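Local coordinates for Poly(A) RNA polymerase protein 2 (Saccharomyces cerevisiae, PDB 3NYB), which is the poly(A) RNA polymerase of the TRAMP RNA surveillance complex, where it pairs with the zinc-knuckle protein Air2p and probably adds adenylates to RNA ends, at residues N259-L263 and I282-K286; F28-I32 and N319-Y323; H63-S67 and S137-T141; W20-I25 and K314-G318; L163-K168 and I189-V193. The protein carries 1 engineered substitution. All coordinates share one frame; numbering follows the deposited sequence.

Contact 1 (N259-L263 and I282-K286); sequences NPFSL and IRDIK
F261 and R283 are brought together by two different first torsions: in F261, CG stands opposite the backbone N (chi1 -170°), sending the ring toward helix 282-304, while in R283 CG lies opposite the carbonyl carbon (chi1 -50°) and the chain then runs extended to NE along the CD2-CE2 side of the ring. One face of the guanidinium lies over CD2 of F261, R283 NH1 coming to 3.3 Å from that atom, and the two planes are 14° apart. The overlap is offset toward the CB side of the phenylalanine, whose CB is 3.6 Å from R283 NH2; further back, R283 CG lies 3.5 Å from F261 CE2. At the ring edge, near its plane, the methylene chain of K286 brings CD to 4.2 Å from F261 CZ. With an alanine in place of F261, R283 would lose the ring under its guanidinium and is likely to turn more freely, with a gap opened beside K286 CD. I282 turns CG2 onto the loop backbone, 3.6 Å from S262 CA, and its other branch ends with CD1 3.9 Å from L263 CB. No hydrogen bond crosses the contact. Within the loop, F261 N and S262 OG make weak hydrogen bonds to N259 OD1 and N259 O. K286 NZ is hydrogen-bonded to S68 of the Protein AIR2 chain, so the ring lies close to the subunit interface. The contact thus joins the first turn of helix 282-304 to the loop between strands 243-247 and 266-267, with Y231 packed on both F261 and I282.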
# COMPACT_ATOMS: atom_id res chain seq x y z
N ASN A 259 -19.19 13.44 7.43
CA ASN A 259 -18.83 12.14 7.99
C ASN A 259 -17.47 12.14 8.67
O ASN A 259 -16.44 12.14 8.00
CB ASN A 259 -18.87 11.06 6.90
CG ASN A 259 -18.37 9.71 7.39
OD1 ASN A 259 -18.26 9.47 8.59
ND2 ASN A 259 -18.06 8.82 6.45
N PRO A 260 -17.47 12.15 10.01
CA PRO A 260 -16.27 12.23 10.86
C PRO A 260 -15.28 11.07 10.64
O PRO A 260 -14.09 11.33 10.47
CB PRO A 260 -16.85 12.16 12.28
CG PRO A 260 -18.22 11.56 12.10
CD PRO A 260 -18.69 12.19 10.83
N PHE A 261 -15.77 9.84 10.65
CA PHE A 261 -14.89 8.67 10.58
C PHE A 261 -14.50 8.29 9.16
O PHE A 261 -15.19 7.52 8.49
CB PHE A 261 -15.53 7.47 11.28
CG PHE A 261 -14.59 6.31 11.47
CD1 PHE A 261 -13.65 6.31 12.48
CD2 PHE A 261 -14.66 5.21 10.63
CE1 PHE A 261 -12.79 5.25 12.65
CE2 PHE A 261 -13.81 4.14 10.80
CZ PHE A 261 -12.87 4.16 11.81
N SER A 262 -13.38 8.83 8.70
CA SER A 262 -12.92 8.59 7.34
C SER A 262 -11.48 9.06 7.16
O SER A 262 -11.04 10.00 7.82
CB SER A 262 -13.85 9.29 6.34
OG SER A 262 -13.84 10.69 6.52
N LEU A 263 -10.76 8.40 6.26
CA LEU A 263 -9.36 8.72 6.02
C LEU A 263 -9.23 10.09 5.37
O LEU A 263 -9.89 10.37 4.38
CB LEU A 263 -8.75 7.67 5.11
CG LEU A 263 -7.28 7.32 5.32
CD1 LEU A 263 -6.69 6.78 4.02
CD2 LEU A 263 -6.50 8.52 5.79
N ILE A 282 -13.86 2.77 5.08
CA ILE A 282 -12.70 2.87 5.94
C ILE A 282 -12.87 2.08 7.23
O ILE A 282 -11.90 1.62 7.82
CB ILE A 282 -12.39 4.35 6.23
CG1 ILE A 282 -11.17 4.47 7.15
CG2 ILE A 282 -13.63 5.06 6.78
CD1 ILE A 282 -9.88 4.17 6.45
N ARG A 283 -14.11 1.91 7.67
CA ARG A 283 -14.36 1.16 8.90
C ARG A 283 -13.87 -0.28 8.79
O ARG A 283 -13.20 -0.79 9.69
CB ARG A 283 -15.85 1.16 9.23
CG ARG A 283 -16.46 2.54 9.22
CD ARG A 283 -17.86 2.50 9.79
NE ARG A 283 -18.42 3.84 9.94
CZ ARG A 283 -18.22 4.61 11.01
NH1 ARG A 283 -17.48 4.16 12.02
NH2 ARG A 283 -18.76 5.82 11.07
N ASP A 284 -14.22 -0.94 7.69
CA ASP A 284 -13.80 -2.32 7.45
C ASP A 284 -12.32 -2.40 7.11
O ASP A 284 -11.68 -3.42 7.35
CB ASP A 284 -14.63 -2.94 6.32
CG ASP A 284 -16.00 -3.38 6.79
OD1 ASP A 284 -16.42 -2.95 7.88
OD2 ASP A 284 -16.66 -4.16 6.06
N ILE A 285 -11.78 -1.33 6.55
CA ILE A 285 -10.37 -1.30 6.24
C ILE A 285 -9.56 -1.41 7.53
O ILE A 285 -8.64 -2.23 7.62
CB ILE A 285 -9.99 -0.02 5.46
CG1 ILE A 285 -10.67 -0.03 4.09
CG2 ILE A 285 -8.48 0.11 5.32
CD1 ILE A 285 -10.63 1.29 3.37
N LYS A 286 -9.92 -0.61 8.53
CA LYS A 286 -9.26 -0.65 9.83
C LYS A 286 -9.40 -2.01 10.49
O LYS A 286 -8.45 -2.54 11.06
CB LYS A 286 -9.82 0.43 10.75
CG LYS A 286 -9.28 0.36 12.17
CD LYS A 286 -9.77 1.53 13.01
CE LYS A 286 -9.20 1.49 14.43
NZ LYS A 286 -9.81 2.55 15.28

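Contact 2 (F28-I32 and N319-Y323); sequences FVAYI and NVIKY
F28 and Y323 form an offset edge-to-face aromatic pair that attaches the last residues of the modelled chain to the end of the N-terminal helix 17-31. The edge of F28 is directed at the face of Y323, with ring centroids 5.6 Å apart and planes at 86°; F28 CE1 comes to 3.8 Å from Y323 CD1. The same CE1 also meets the aliphatic end of I321, whose CD1 lies 3.8 Å from it, the F28 and I321 side chains pointing at each other from opposite directions; CE1 thus touches both I321 and Y323. F28 reaches them because its CG points away from the backbone N, back along the carbonyl side (chi1 177°). Just past the end of the helix, I32 lays CG2 over a face of the F28 ring and touches Y323 as well, at 4.2 Å from CE1 of the tyrosine. Y31 comes obliquely to the outer end of Y323: its CE2 is 3.8 Å from Y323 OH and 3.9 Å from Y323 CE2. The contacts are mainly apolar and aromatic, and no hydrogen bond links the two segments. The inner part, around F28, I32 and I321, is buried, whereas Y31 and Y323 lie at the exposed border. W5 of the N-terminal tail adds a further edge-to-face partner for F28 and packs on Y31 and I321. Deeper in, helix 160-173 packs against the end of helix 17-31, I166 touching F28 and L165 touching I32, and V320 packs on A292, L295 and L296 of helix 282-304.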
# COMPACT_ATOMS: atom_id res chain seq x y z
N PHE A 28 8.69 -13.27 -1.60
CA PHE A 28 7.44 -12.92 -2.25
C PHE A 28 7.62 -11.81 -3.28
O PHE A 28 7.23 -11.96 -4.44
CB PHE A 28 6.39 -12.49 -1.22
CG PHE A 28 5.08 -12.06 -1.84
CD1 PHE A 28 4.15 -12.99 -2.24
CD2 PHE A 28 4.80 -10.72 -2.02
CE1 PHE A 28 2.96 -12.60 -2.81
CE2 PHE A 28 3.61 -10.32 -2.60
CZ PHE A 28 2.69 -11.26 -2.99
N VAL A 29 8.21 -10.69 -2.85
CA VAL A 29 8.44 -9.55 -3.72
C VAL A 29 9.23 -9.93 -4.96
O VAL A 29 8.95 -9.46 -6.06
CB VAL A 29 9.17 -8.40 -2.99
CG1 VAL A 29 9.52 -7.26 -3.97
CG2 VAL A 29 8.33 -7.88 -1.86
N ALA A 30 10.24 -10.78 -4.80
CA ALA A 30 11.02 -11.20 -5.96
C ALA A 30 10.19 -12.13 -6.83
O ALA A 30 10.25 -12.06 -8.06
CB ALA A 30 12.33 -11.87 -5.53
N TYR A 31 9.41 -12.98 -6.19
CA TYR A 31 8.55 -13.89 -6.93
C TYR A 31 7.50 -13.14 -7.77
O TYR A 31 7.15 -13.57 -8.89
CB TYR A 31 7.89 -14.89 -5.98
CG TYR A 31 6.93 -15.82 -6.66
CD1 TYR A 31 7.39 -16.98 -7.30
CD2 TYR A 31 5.57 -15.55 -6.70
CE1 TYR A 31 6.52 -17.85 -7.93
CE2 TYR A 31 4.68 -16.42 -7.34
CZ TYR A 31 5.17 -17.57 -7.95
OH TYR A 31 4.31 -18.42 -8.59
N ILE A 32 7.00 -12.02 -7.25
CA ILE A 32 5.99 -11.23 -7.95
C ILE A 32 6.67 -10.22 -8.88
O ILE A 32 6.03 -9.40 -9.52
CB ILE A 32 5.07 -10.49 -6.96
CG1 ILE A 32 5.84 -9.37 -6.26
CG2 ILE A 32 4.48 -11.46 -5.96
CD1 ILE A 32 4.95 -8.44 -5.45
N ASN A 319 -0.90 -17.11 4.89
CA ASN A 319 -2.32 -17.02 5.22
C ASN A 319 -2.81 -15.58 5.40
O ASN A 319 -4.01 -15.32 5.40
CB ASN A 319 -2.65 -17.88 6.44
CG ASN A 319 -4.16 -18.10 6.61
OD1 ASN A 319 -4.92 -17.14 6.72
ND2 ASN A 319 -4.58 -19.36 6.64
N VAL A 320 -1.89 -14.63 5.53
CA VAL A 320 -2.32 -13.24 5.72
C VAL A 320 -2.69 -12.60 4.38
O VAL A 320 -3.82 -12.12 4.18
CB VAL A 320 -1.29 -12.37 6.51
CG1 VAL A 320 -1.80 -10.96 6.72
CG2 VAL A 320 -1.00 -13.00 7.87
N ILE A 321 -1.71 -12.55 3.49
CA ILE A 321 -1.92 -12.28 2.07
C ILE A 321 -2.63 -13.52 1.56
O ILE A 321 -2.59 -14.56 2.26
CB ILE A 321 -0.60 -12.21 1.31
CG1 ILE A 321 0.05 -13.59 1.24
CG2 ILE A 321 0.35 -11.26 1.99
CD1 ILE A 321 1.38 -13.64 0.48
N LYS A 322 -3.28 -13.47 0.40
CA LYS A 322 -3.81 -14.74 -0.11
C LYS A 322 -3.02 -15.23 -1.30
O LYS A 322 -2.16 -16.11 -1.18
CB LYS A 322 -5.29 -14.66 -0.44
CG LYS A 322 -6.16 -14.76 0.80
CD LYS A 322 -5.41 -15.36 1.96
CE LYS A 322 -6.36 -16.00 2.97
NZ LYS A 322 -6.54 -17.47 2.78
N TYR A 323 -3.34 -14.67 -2.45
CA TYR A 323 -2.49 -14.78 -3.64
C TYR A 323 -2.92 -15.85 -4.66
O TYR A 323 -2.83 -17.05 -4.39
CB TYR A 323 -0.99 -14.90 -3.30
CG TYR A 323 -0.19 -14.72 -4.57
CD1 TYR A 323 -0.01 -13.45 -5.10
CD2 TYR A 323 0.26 -15.81 -5.29
CE1 TYR A 323 0.66 -13.27 -6.30
CE2 TYR A 323 0.94 -15.64 -6.50
CZ TYR A 323 1.14 -14.36 -6.99
OH TYR A 323 1.80 -14.16 -8.18

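Contact 3 (H63-S67 and S137-T141); sequences HVFGS and SFERT
The ring of F65 is overlapped on one face by the backbone of R140: CA of the arginine stands 4.1 Å from the ring centroid, 16° off the normal, in a CH-pi contact displaced toward the rim. T141 approaches from another side, its OG1 in the ring plane at the edge and 3.5 Å from F65 CE1. A first torsion that sets F65 CG between the backbone N and carbonyl carbon (chi1 68°) turns one face to R140 and an edge to T141. Beyond its CA, R140 runs back past F65 as an extended chain, CG lying 4.0 Å from F65 CG and NE 3.8 Å from F65 CB. The guanidinium is therefore carried past the ring instead of stacking on it, out toward H63, whose CB is 4.4 Å from R140 NH2. The turn that presents R140 is closed by a hydrogen bond from S137 OG to E139 O, 2.8 Å long, the hydroxyl approaching from above the carbonyl plane. Between the two segments runs strand 79-83, which bonds through its backbone to F65 at D80 and to S137 at C81 and V83. F65 and R140 thus bridge over that intervening strand, both packing on V82. Such a sheet, with a Gly-Ser pair (G66 and S67) following F65 of the edge strand, is consistent with the palm of the nucleotidyltransferase superfamily, in which this signature borders the nucleotide site.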
# COMPACT_ATOMS: atom_id res chain seq x y z
N HIS A 63 1.71 5.78 -23.73
CA HIS A 63 2.70 5.62 -22.67
C HIS A 63 2.17 4.93 -21.43
O HIS A 63 1.05 5.16 -20.99
CB HIS A 63 3.32 6.97 -22.31
CG HIS A 63 3.99 7.65 -23.46
ND1 HIS A 63 5.10 7.13 -24.08
CD2 HIS A 63 3.69 8.79 -24.12
CE1 HIS A 63 5.47 7.93 -25.07
NE2 HIS A 63 4.63 8.94 -25.12
N VAL A 64 3.00 4.06 -20.85
CA VAL A 64 2.65 3.39 -19.62
C VAL A 64 2.90 4.33 -18.46
O VAL A 64 4.01 4.85 -18.33
CB VAL A 64 3.54 2.15 -19.40
CG1 VAL A 64 3.24 1.50 -18.03
CG2 VAL A 64 3.38 1.15 -20.54
N PHE A 65 1.90 4.55 -17.61
CA PHE A 65 2.07 5.33 -16.38
C PHE A 65 1.54 4.56 -15.17
O PHE A 65 0.70 3.67 -15.31
CB PHE A 65 1.33 6.66 -16.49
CG PHE A 65 -0.18 6.52 -16.52
CD1 PHE A 65 -0.93 6.59 -15.35
CD2 PHE A 65 -0.85 6.30 -17.71
CE1 PHE A 65 -2.31 6.45 -15.37
CE2 PHE A 65 -2.23 6.16 -17.75
CZ PHE A 65 -2.96 6.24 -16.58
N GLY A 66 2.01 4.89 -13.97
CA GLY A 66 1.43 4.33 -12.77
C GLY A 66 2.18 3.13 -12.22
O GLY A 66 3.40 3.05 -12.32
N SER A 67 1.43 2.20 -11.63
CA SER A 67 2.01 1.03 -10.99
C SER A 67 3.09 0.37 -11.82
O SER A 67 4.05 -0.17 -11.28
CB SER A 67 0.92 0.01 -10.67
OG SER A 67 0.05 0.51 -9.67
N SER A 137 -6.65 5.56 -21.28
CA SER A 137 -7.32 6.83 -21.09
C SER A 137 -6.51 7.91 -21.81
O SER A 137 -5.35 7.69 -22.15
CB SER A 137 -7.37 7.15 -19.60
OG SER A 137 -6.06 7.40 -19.12
N PHE A 138 -7.11 9.09 -22.03
CA PHE A 138 -6.41 10.20 -22.70
C PHE A 138 -5.84 11.18 -21.70
O PHE A 138 -5.54 12.32 -22.03
CB PHE A 138 -7.33 10.93 -23.68
CG PHE A 138 -7.90 10.05 -24.76
CD1 PHE A 138 -7.15 9.75 -25.89
CD2 PHE A 138 -9.17 9.52 -24.64
CE1 PHE A 138 -7.67 8.94 -26.88
CE2 PHE A 138 -9.69 8.70 -25.63
CZ PHE A 138 -8.93 8.41 -26.74
N GLU A 139 -5.66 10.73 -20.46
CA GLU A 139 -5.21 11.59 -19.38
C GLU A 139 -4.71 10.72 -18.23
O GLU A 139 -5.40 9.79 -17.81
CB GLU A 139 -6.37 12.47 -18.92
CG GLU A 139 -6.02 13.54 -17.90
CD GLU A 139 -7.11 14.60 -17.79
OE1 GLU A 139 -7.17 15.49 -18.67
OE2 GLU A 139 -7.91 14.55 -16.83
N ARG A 140 -3.51 10.99 -17.72
CA ARG A 140 -3.03 10.25 -16.56
C ARG A 140 -4.06 10.35 -15.45
O ARG A 140 -4.71 11.38 -15.31
CB ARG A 140 -1.67 10.76 -16.09
CG ARG A 140 -0.59 10.47 -17.10
CD ARG A 140 0.83 10.71 -16.59
NE ARG A 140 1.77 10.27 -17.61
CZ ARG A 140 1.96 10.92 -18.76
NH1 ARG A 140 1.30 12.05 -19.02
NH2 ARG A 140 2.82 10.45 -19.65
N THR A 141 -4.22 9.29 -14.68
CA THR A 141 -5.26 9.27 -13.66
C THR A 141 -4.73 9.57 -12.27
O THR A 141 -5.51 9.79 -11.34
CB THR A 141 -6.04 7.92 -13.64
OG1 THR A 141 -5.15 6.83 -13.38
CG2 THR A 141 -6.79 7.69 -14.96

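Contact 4 (W20-I25 and K314-G318); sequences WLTFEI and KSILG
E24 of helix 17-31 acts as an acceptor for the start of a turn, an ST motif in which S315 OG takes a hydrogen bond from G318 N at 2.9 Å. The polar part centres on the E24 carboxylate, carried across by an extended chain whose CG lies opposite the backbone N (chi1 -162°). OE1 accepts two backbone N-H groups: I316 N at 2.8 Å, on the syn lone pair, and L317 N at 3.1 Å, a nearly straight bond (168°) that comes from above the carboxylate plane. OE2 receives the S315 hydroxyl on its syn side, while W5 NE1 of the N-terminal tail is a second donor to it. The buried group is thus held by both oxygens, and its rotation is fixed; the surrounding N-H donors would tend to stabilise its negative charge. Replacing E24 by alanine is likely to leave the N-H groups of I316 and L317 and the S315 hydroxyl without their acceptor, so that the turn could shift from the helix. The apolar part flanks this cluster. I316 lays CD1 over one face of the W20 indole, offset toward the rim and 3.7 Å from CG, and turns CG2 onto L21. L317 reaches both L21 and I25, its CD2 3.9 Å from L21 CD1. Helix 282-304 backs I316 with R299 and L303, and helix 214-228 backs I25 with L214 and L218. In L317 the second methyl, CD1, ends 3.8 Å from I25 CA and 4.1 Å from I25 CG1.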
# COMPACT_ATOMS: atom_id res chain seq x y z
N TRP A 20 13.03 -14.43 9.72
CA TRP A 20 12.11 -15.31 9.02
C TRP A 20 11.21 -14.42 8.17
O TRP A 20 11.20 -14.50 6.93
CB TRP A 20 11.24 -16.00 10.07
CG TRP A 20 10.77 -17.42 9.82
CD1 TRP A 20 10.69 -18.43 10.74
CD2 TRP A 20 10.27 -17.96 8.59
NE1 TRP A 20 10.20 -19.57 10.16
CE2 TRP A 20 9.94 -19.31 8.86
CE3 TRP A 20 10.10 -17.45 7.31
CZ2 TRP A 20 9.43 -20.14 7.85
CZ3 TRP A 20 9.60 -18.29 6.33
CH2 TRP A 20 9.27 -19.62 6.60
N LEU A 21 10.44 -13.57 8.84
CA LEU A 21 9.44 -12.75 8.14
C LEU A 21 10.06 -11.84 7.09
O LEU A 21 9.62 -11.81 5.94
CB LEU A 21 8.63 -11.92 9.13
CG LEU A 21 7.48 -11.18 8.44
CD1 LEU A 21 6.62 -12.17 7.69
CD2 LEU A 21 6.66 -10.41 9.44
N THR A 22 11.08 -11.09 7.49
CA THR A 22 11.77 -10.19 6.60
C THR A 22 12.22 -10.90 5.32
O THR A 22 11.98 -10.43 4.22
CB THR A 22 12.97 -9.58 7.31
OG1 THR A 22 12.50 -8.65 8.29
CG2 THR A 22 13.90 -8.88 6.32
N PHE A 23 12.85 -12.05 5.49
CA PHE A 23 13.30 -12.86 4.37
C PHE A 23 12.15 -13.34 3.49
O PHE A 23 12.27 -13.38 2.26
CB PHE A 23 14.12 -14.06 4.86
CG PHE A 23 15.38 -13.67 5.57
CD1 PHE A 23 16.03 -12.49 5.26
CD2 PHE A 23 15.93 -14.51 6.52
CE1 PHE A 23 17.21 -12.14 5.90
CE2 PHE A 23 17.11 -14.17 7.17
CZ PHE A 23 17.75 -12.98 6.86
N GLU A 24 11.03 -13.72 4.10
CA GLU A 24 9.90 -14.18 3.32
C GLU A 24 9.29 -13.03 2.52
O GLU A 24 8.84 -13.23 1.40
CB GLU A 24 8.83 -14.87 4.17
CG GLU A 24 7.90 -15.73 3.31
CD GLU A 24 6.67 -16.24 4.03
OE1 GLU A 24 6.63 -16.20 5.28
OE2 GLU A 24 5.74 -16.69 3.33
N ILE A 25 9.28 -11.84 3.10
CA ILE A 25 8.79 -10.68 2.36
C ILE A 25 9.59 -10.50 1.07
O ILE A 25 9.00 -10.38 -0.00
CB ILE A 25 8.80 -9.38 3.21
CG1 ILE A 25 7.92 -9.56 4.45
CG2 ILE A 25 8.29 -8.20 2.40
CD1 ILE A 25 7.74 -8.30 5.26
N LYS A 314 7.37 -23.91 6.38
CA LYS A 314 6.20 -23.13 6.76
C LYS A 314 6.27 -21.71 6.25
O LYS A 314 7.33 -21.24 5.87
CB LYS A 314 5.96 -23.15 8.28
CG LYS A 314 5.42 -24.47 8.78
CD LYS A 314 4.46 -25.08 7.78
CE LYS A 314 4.10 -26.51 8.17
NZ LYS A 314 3.53 -26.54 9.54
N SER A 315 5.12 -21.04 6.24
CA SER A 315 5.02 -19.70 5.70
C SER A 315 4.30 -18.79 6.67
O SER A 315 3.19 -19.10 7.12
CB SER A 315 4.26 -19.72 4.38
OG SER A 315 4.00 -18.40 3.96
N ILE A 316 4.92 -17.66 6.98
CA ILE A 316 4.32 -16.67 7.86
C ILE A 316 3.29 -15.83 7.10
O ILE A 316 2.14 -15.70 7.54
CB ILE A 316 5.37 -15.72 8.44
CG1 ILE A 316 6.34 -16.45 9.35
CG2 ILE A 316 4.71 -14.60 9.21
CD1 ILE A 316 7.50 -15.59 9.80
N LEU A 317 3.72 -15.28 5.96
CA LEU A 317 2.87 -14.44 5.11
C LEU A 317 1.69 -15.21 4.53
O LEU A 317 0.59 -14.66 4.40
CB LEU A 317 3.67 -13.83 3.96
CG LEU A 317 4.73 -12.78 4.21
CD1 LEU A 317 5.47 -12.46 2.91
CD2 LEU A 317 4.07 -11.53 4.75
N GLY A 318 1.91 -16.47 4.18
CA GLY A 318 0.99 -17.24 3.36
C GLY A 318 -0.50 -17.06 3.63
O GLY A 318 -1.28 -16.91 2.68

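Contact 5 (L163-K168 and I189-V193); sequences LVLIVK and IICLV
V193 meets L163 and V164 through aliphatic groups alone: no ring or other flat side chain belongs to either segment, and the aromatic neighbours come from outside, F221 of helix 214-228 against V167 and V193, and W153 of helix 145-155 against I190. V193 divides its two branches. CG1, opposite the backbone N (chi1 -176°), reaches L163 CB at 3.7 Å, whereas CG2, the other branch, lies 4.0 Å from V164 CG2. V164 crosses V193 obliquely, and its CG2 also approaches the backbone of the partner helix, 4.2 Å from I190 CA, V164 and I190 being the pair with the nearest CA atoms of the two segments. The helices that carry these residues are 160-173 and 186-198; the axes of the two short segments approach to 9.8 Å, with directions at 124°, a steeply crossed, partly antiparallel helix pair close to the centre of the chain. It probably belongs to the helical central domain that accompanies the catalytic palm in poly(A) polymerases. One turn earlier on helix 186-198, I189 takes up the rest of the interface. Its CG2 slides alongside V167 and stops 4.0 Å from CG1 of that valine, while its CD1 passes at about a right angle to the aliphatic stem of K168, 4.2 Å from CG. The lysine amino group continues past the contact to L72 O, a weak hydrogen bond. L192 O accepts a hydrogen bond from the Y225 hydroxyl of helix 214-228.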
# COMPACT_ATOMS: atom_id res chain seq x y z
N LEU A 163 7.00 -2.92 1.26
CA LEU A 163 5.84 -2.86 2.13
C LEU A 163 4.58 -2.53 1.35
O LEU A 163 3.51 -3.07 1.63
CB LEU A 163 6.07 -1.87 3.29
CG LEU A 163 7.10 -2.38 4.29
CD1 LEU A 163 7.04 -1.59 5.58
CD2 LEU A 163 6.88 -3.85 4.56
N VAL A 164 4.70 -1.67 0.35
CA VAL A 164 3.55 -1.34 -0.49
C VAL A 164 3.02 -2.58 -1.21
O VAL A 164 1.80 -2.82 -1.23
CB VAL A 164 3.87 -0.23 -1.49
CG1 VAL A 164 2.75 -0.08 -2.49
CG2 VAL A 164 4.08 1.09 -0.75
N LEU A 165 3.92 -3.38 -1.77
CA LEU A 165 3.48 -4.59 -2.45
C LEU A 165 2.73 -5.52 -1.50
O LEU A 165 1.66 -6.02 -1.83
CB LEU A 165 4.65 -5.30 -3.12
CG LEU A 165 5.18 -4.56 -4.35
CD1 LEU A 165 6.44 -5.23 -4.90
CD2 LEU A 165 4.09 -4.46 -5.41
N ILE A 166 3.27 -5.73 -0.30
CA ILE A 166 2.60 -6.58 0.68
C ILE A 166 1.22 -6.06 1.05
O ILE A 166 0.23 -6.78 0.98
CB ILE A 166 3.43 -6.71 1.95
CG1 ILE A 166 4.83 -7.21 1.61
CG2 ILE A 166 2.77 -7.67 2.90
CD1 ILE A 166 4.85 -8.59 1.02
N VAL A 167 1.17 -4.79 1.45
CA VAL A 167 -0.09 -4.15 1.81
C VAL A 167 -1.06 -4.16 0.63
O VAL A 167 -2.28 -4.28 0.81
CB VAL A 167 0.14 -2.70 2.26
CG1 VAL A 167 -1.14 -2.11 2.83
CG2 VAL A 167 1.23 -2.64 3.30
N LYS A 168 -0.52 -4.03 -0.58
CA LYS A 168 -1.36 -4.00 -1.76
C LYS A 168 -1.98 -5.38 -1.94
O LYS A 168 -3.20 -5.52 -2.08
CB LYS A 168 -0.55 -3.59 -2.99
CG LYS A 168 -1.10 -2.39 -3.78
CD LYS A 168 0.03 -1.63 -4.47
CE LYS A 168 -0.46 -0.54 -5.41
NZ LYS A 168 -1.19 -1.09 -6.59
N ILE A 189 -2.44 4.34 -0.40
CA ILE A 189 -1.71 3.25 0.23
C ILE A 189 -0.26 3.65 0.36
O ILE A 189 0.35 3.50 1.42
CB ILE A 189 -1.81 1.95 -0.56
CG1 ILE A 189 -3.27 1.55 -0.77
CG2 ILE A 189 -1.07 0.84 0.17
CD1 ILE A 189 -3.45 0.38 -1.74
N ILE A 190 0.30 4.17 -0.74
CA ILE A 190 1.69 4.60 -0.75
C ILE A 190 1.94 5.61 0.35
O ILE A 190 2.91 5.50 1.09
CB ILE A 190 2.06 5.22 -2.09
CG1 ILE A 190 1.73 4.26 -3.22
CG2 ILE A 190 3.52 5.58 -2.11
CD1 ILE A 190 2.16 4.75 -4.59
N CYS A 191 1.04 6.58 0.45
CA CYS A 191 1.14 7.60 1.49
C CYS A 191 1.26 7.01 2.89
O CYS A 191 2.19 7.34 3.63
CB CYS A 191 -0.05 8.56 1.44
SG CYS A 191 0.09 9.89 2.63
N LEU A 192 0.32 6.15 3.26
CA LEU A 192 0.30 5.56 4.60
C LEU A 192 1.62 4.90 4.96
O LEU A 192 2.17 5.12 6.04
CB LEU A 192 -0.81 4.53 4.73
CG LEU A 192 -2.25 5.01 4.56
CD1 LEU A 192 -3.18 3.80 4.59
CD2 LEU A 192 -2.63 6.03 5.62
N VAL A 193 2.11 4.06 4.06
CA VAL A 193 3.37 3.37 4.28
C VAL A 193 4.48 4.39 4.40
O VAL A 193 5.27 4.36 5.34
CB VAL A 193 3.67 2.41 3.14
CG1 VAL A 193 4.94 1.62 3.41
CG2 VAL A 193 2.52 1.48 2.95

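How the contacts relate
From the N terminus, helix 17-31 supplies first segment 20-25 and then 28-32, paired with 314-318 and 319-323, near and at the C-terminal end. Contacts 4 and 2 therefore close loops of nearly 300 residues that cross each other, and they touch where F28 meets L317. Inside both loops the other three follow in series: contact 3 closes first, across the sheet of the palm, then contact 5 between two helices, then contact 1 at the start of helix 282-304. Contact 5 is the hub, packing on contact 2 through L165 and I166, on contact 4 through I166, and meeting contact 3 where K168 nears S67. Contact 1 touches none, its nearest atoms about 4 Å from contact 5.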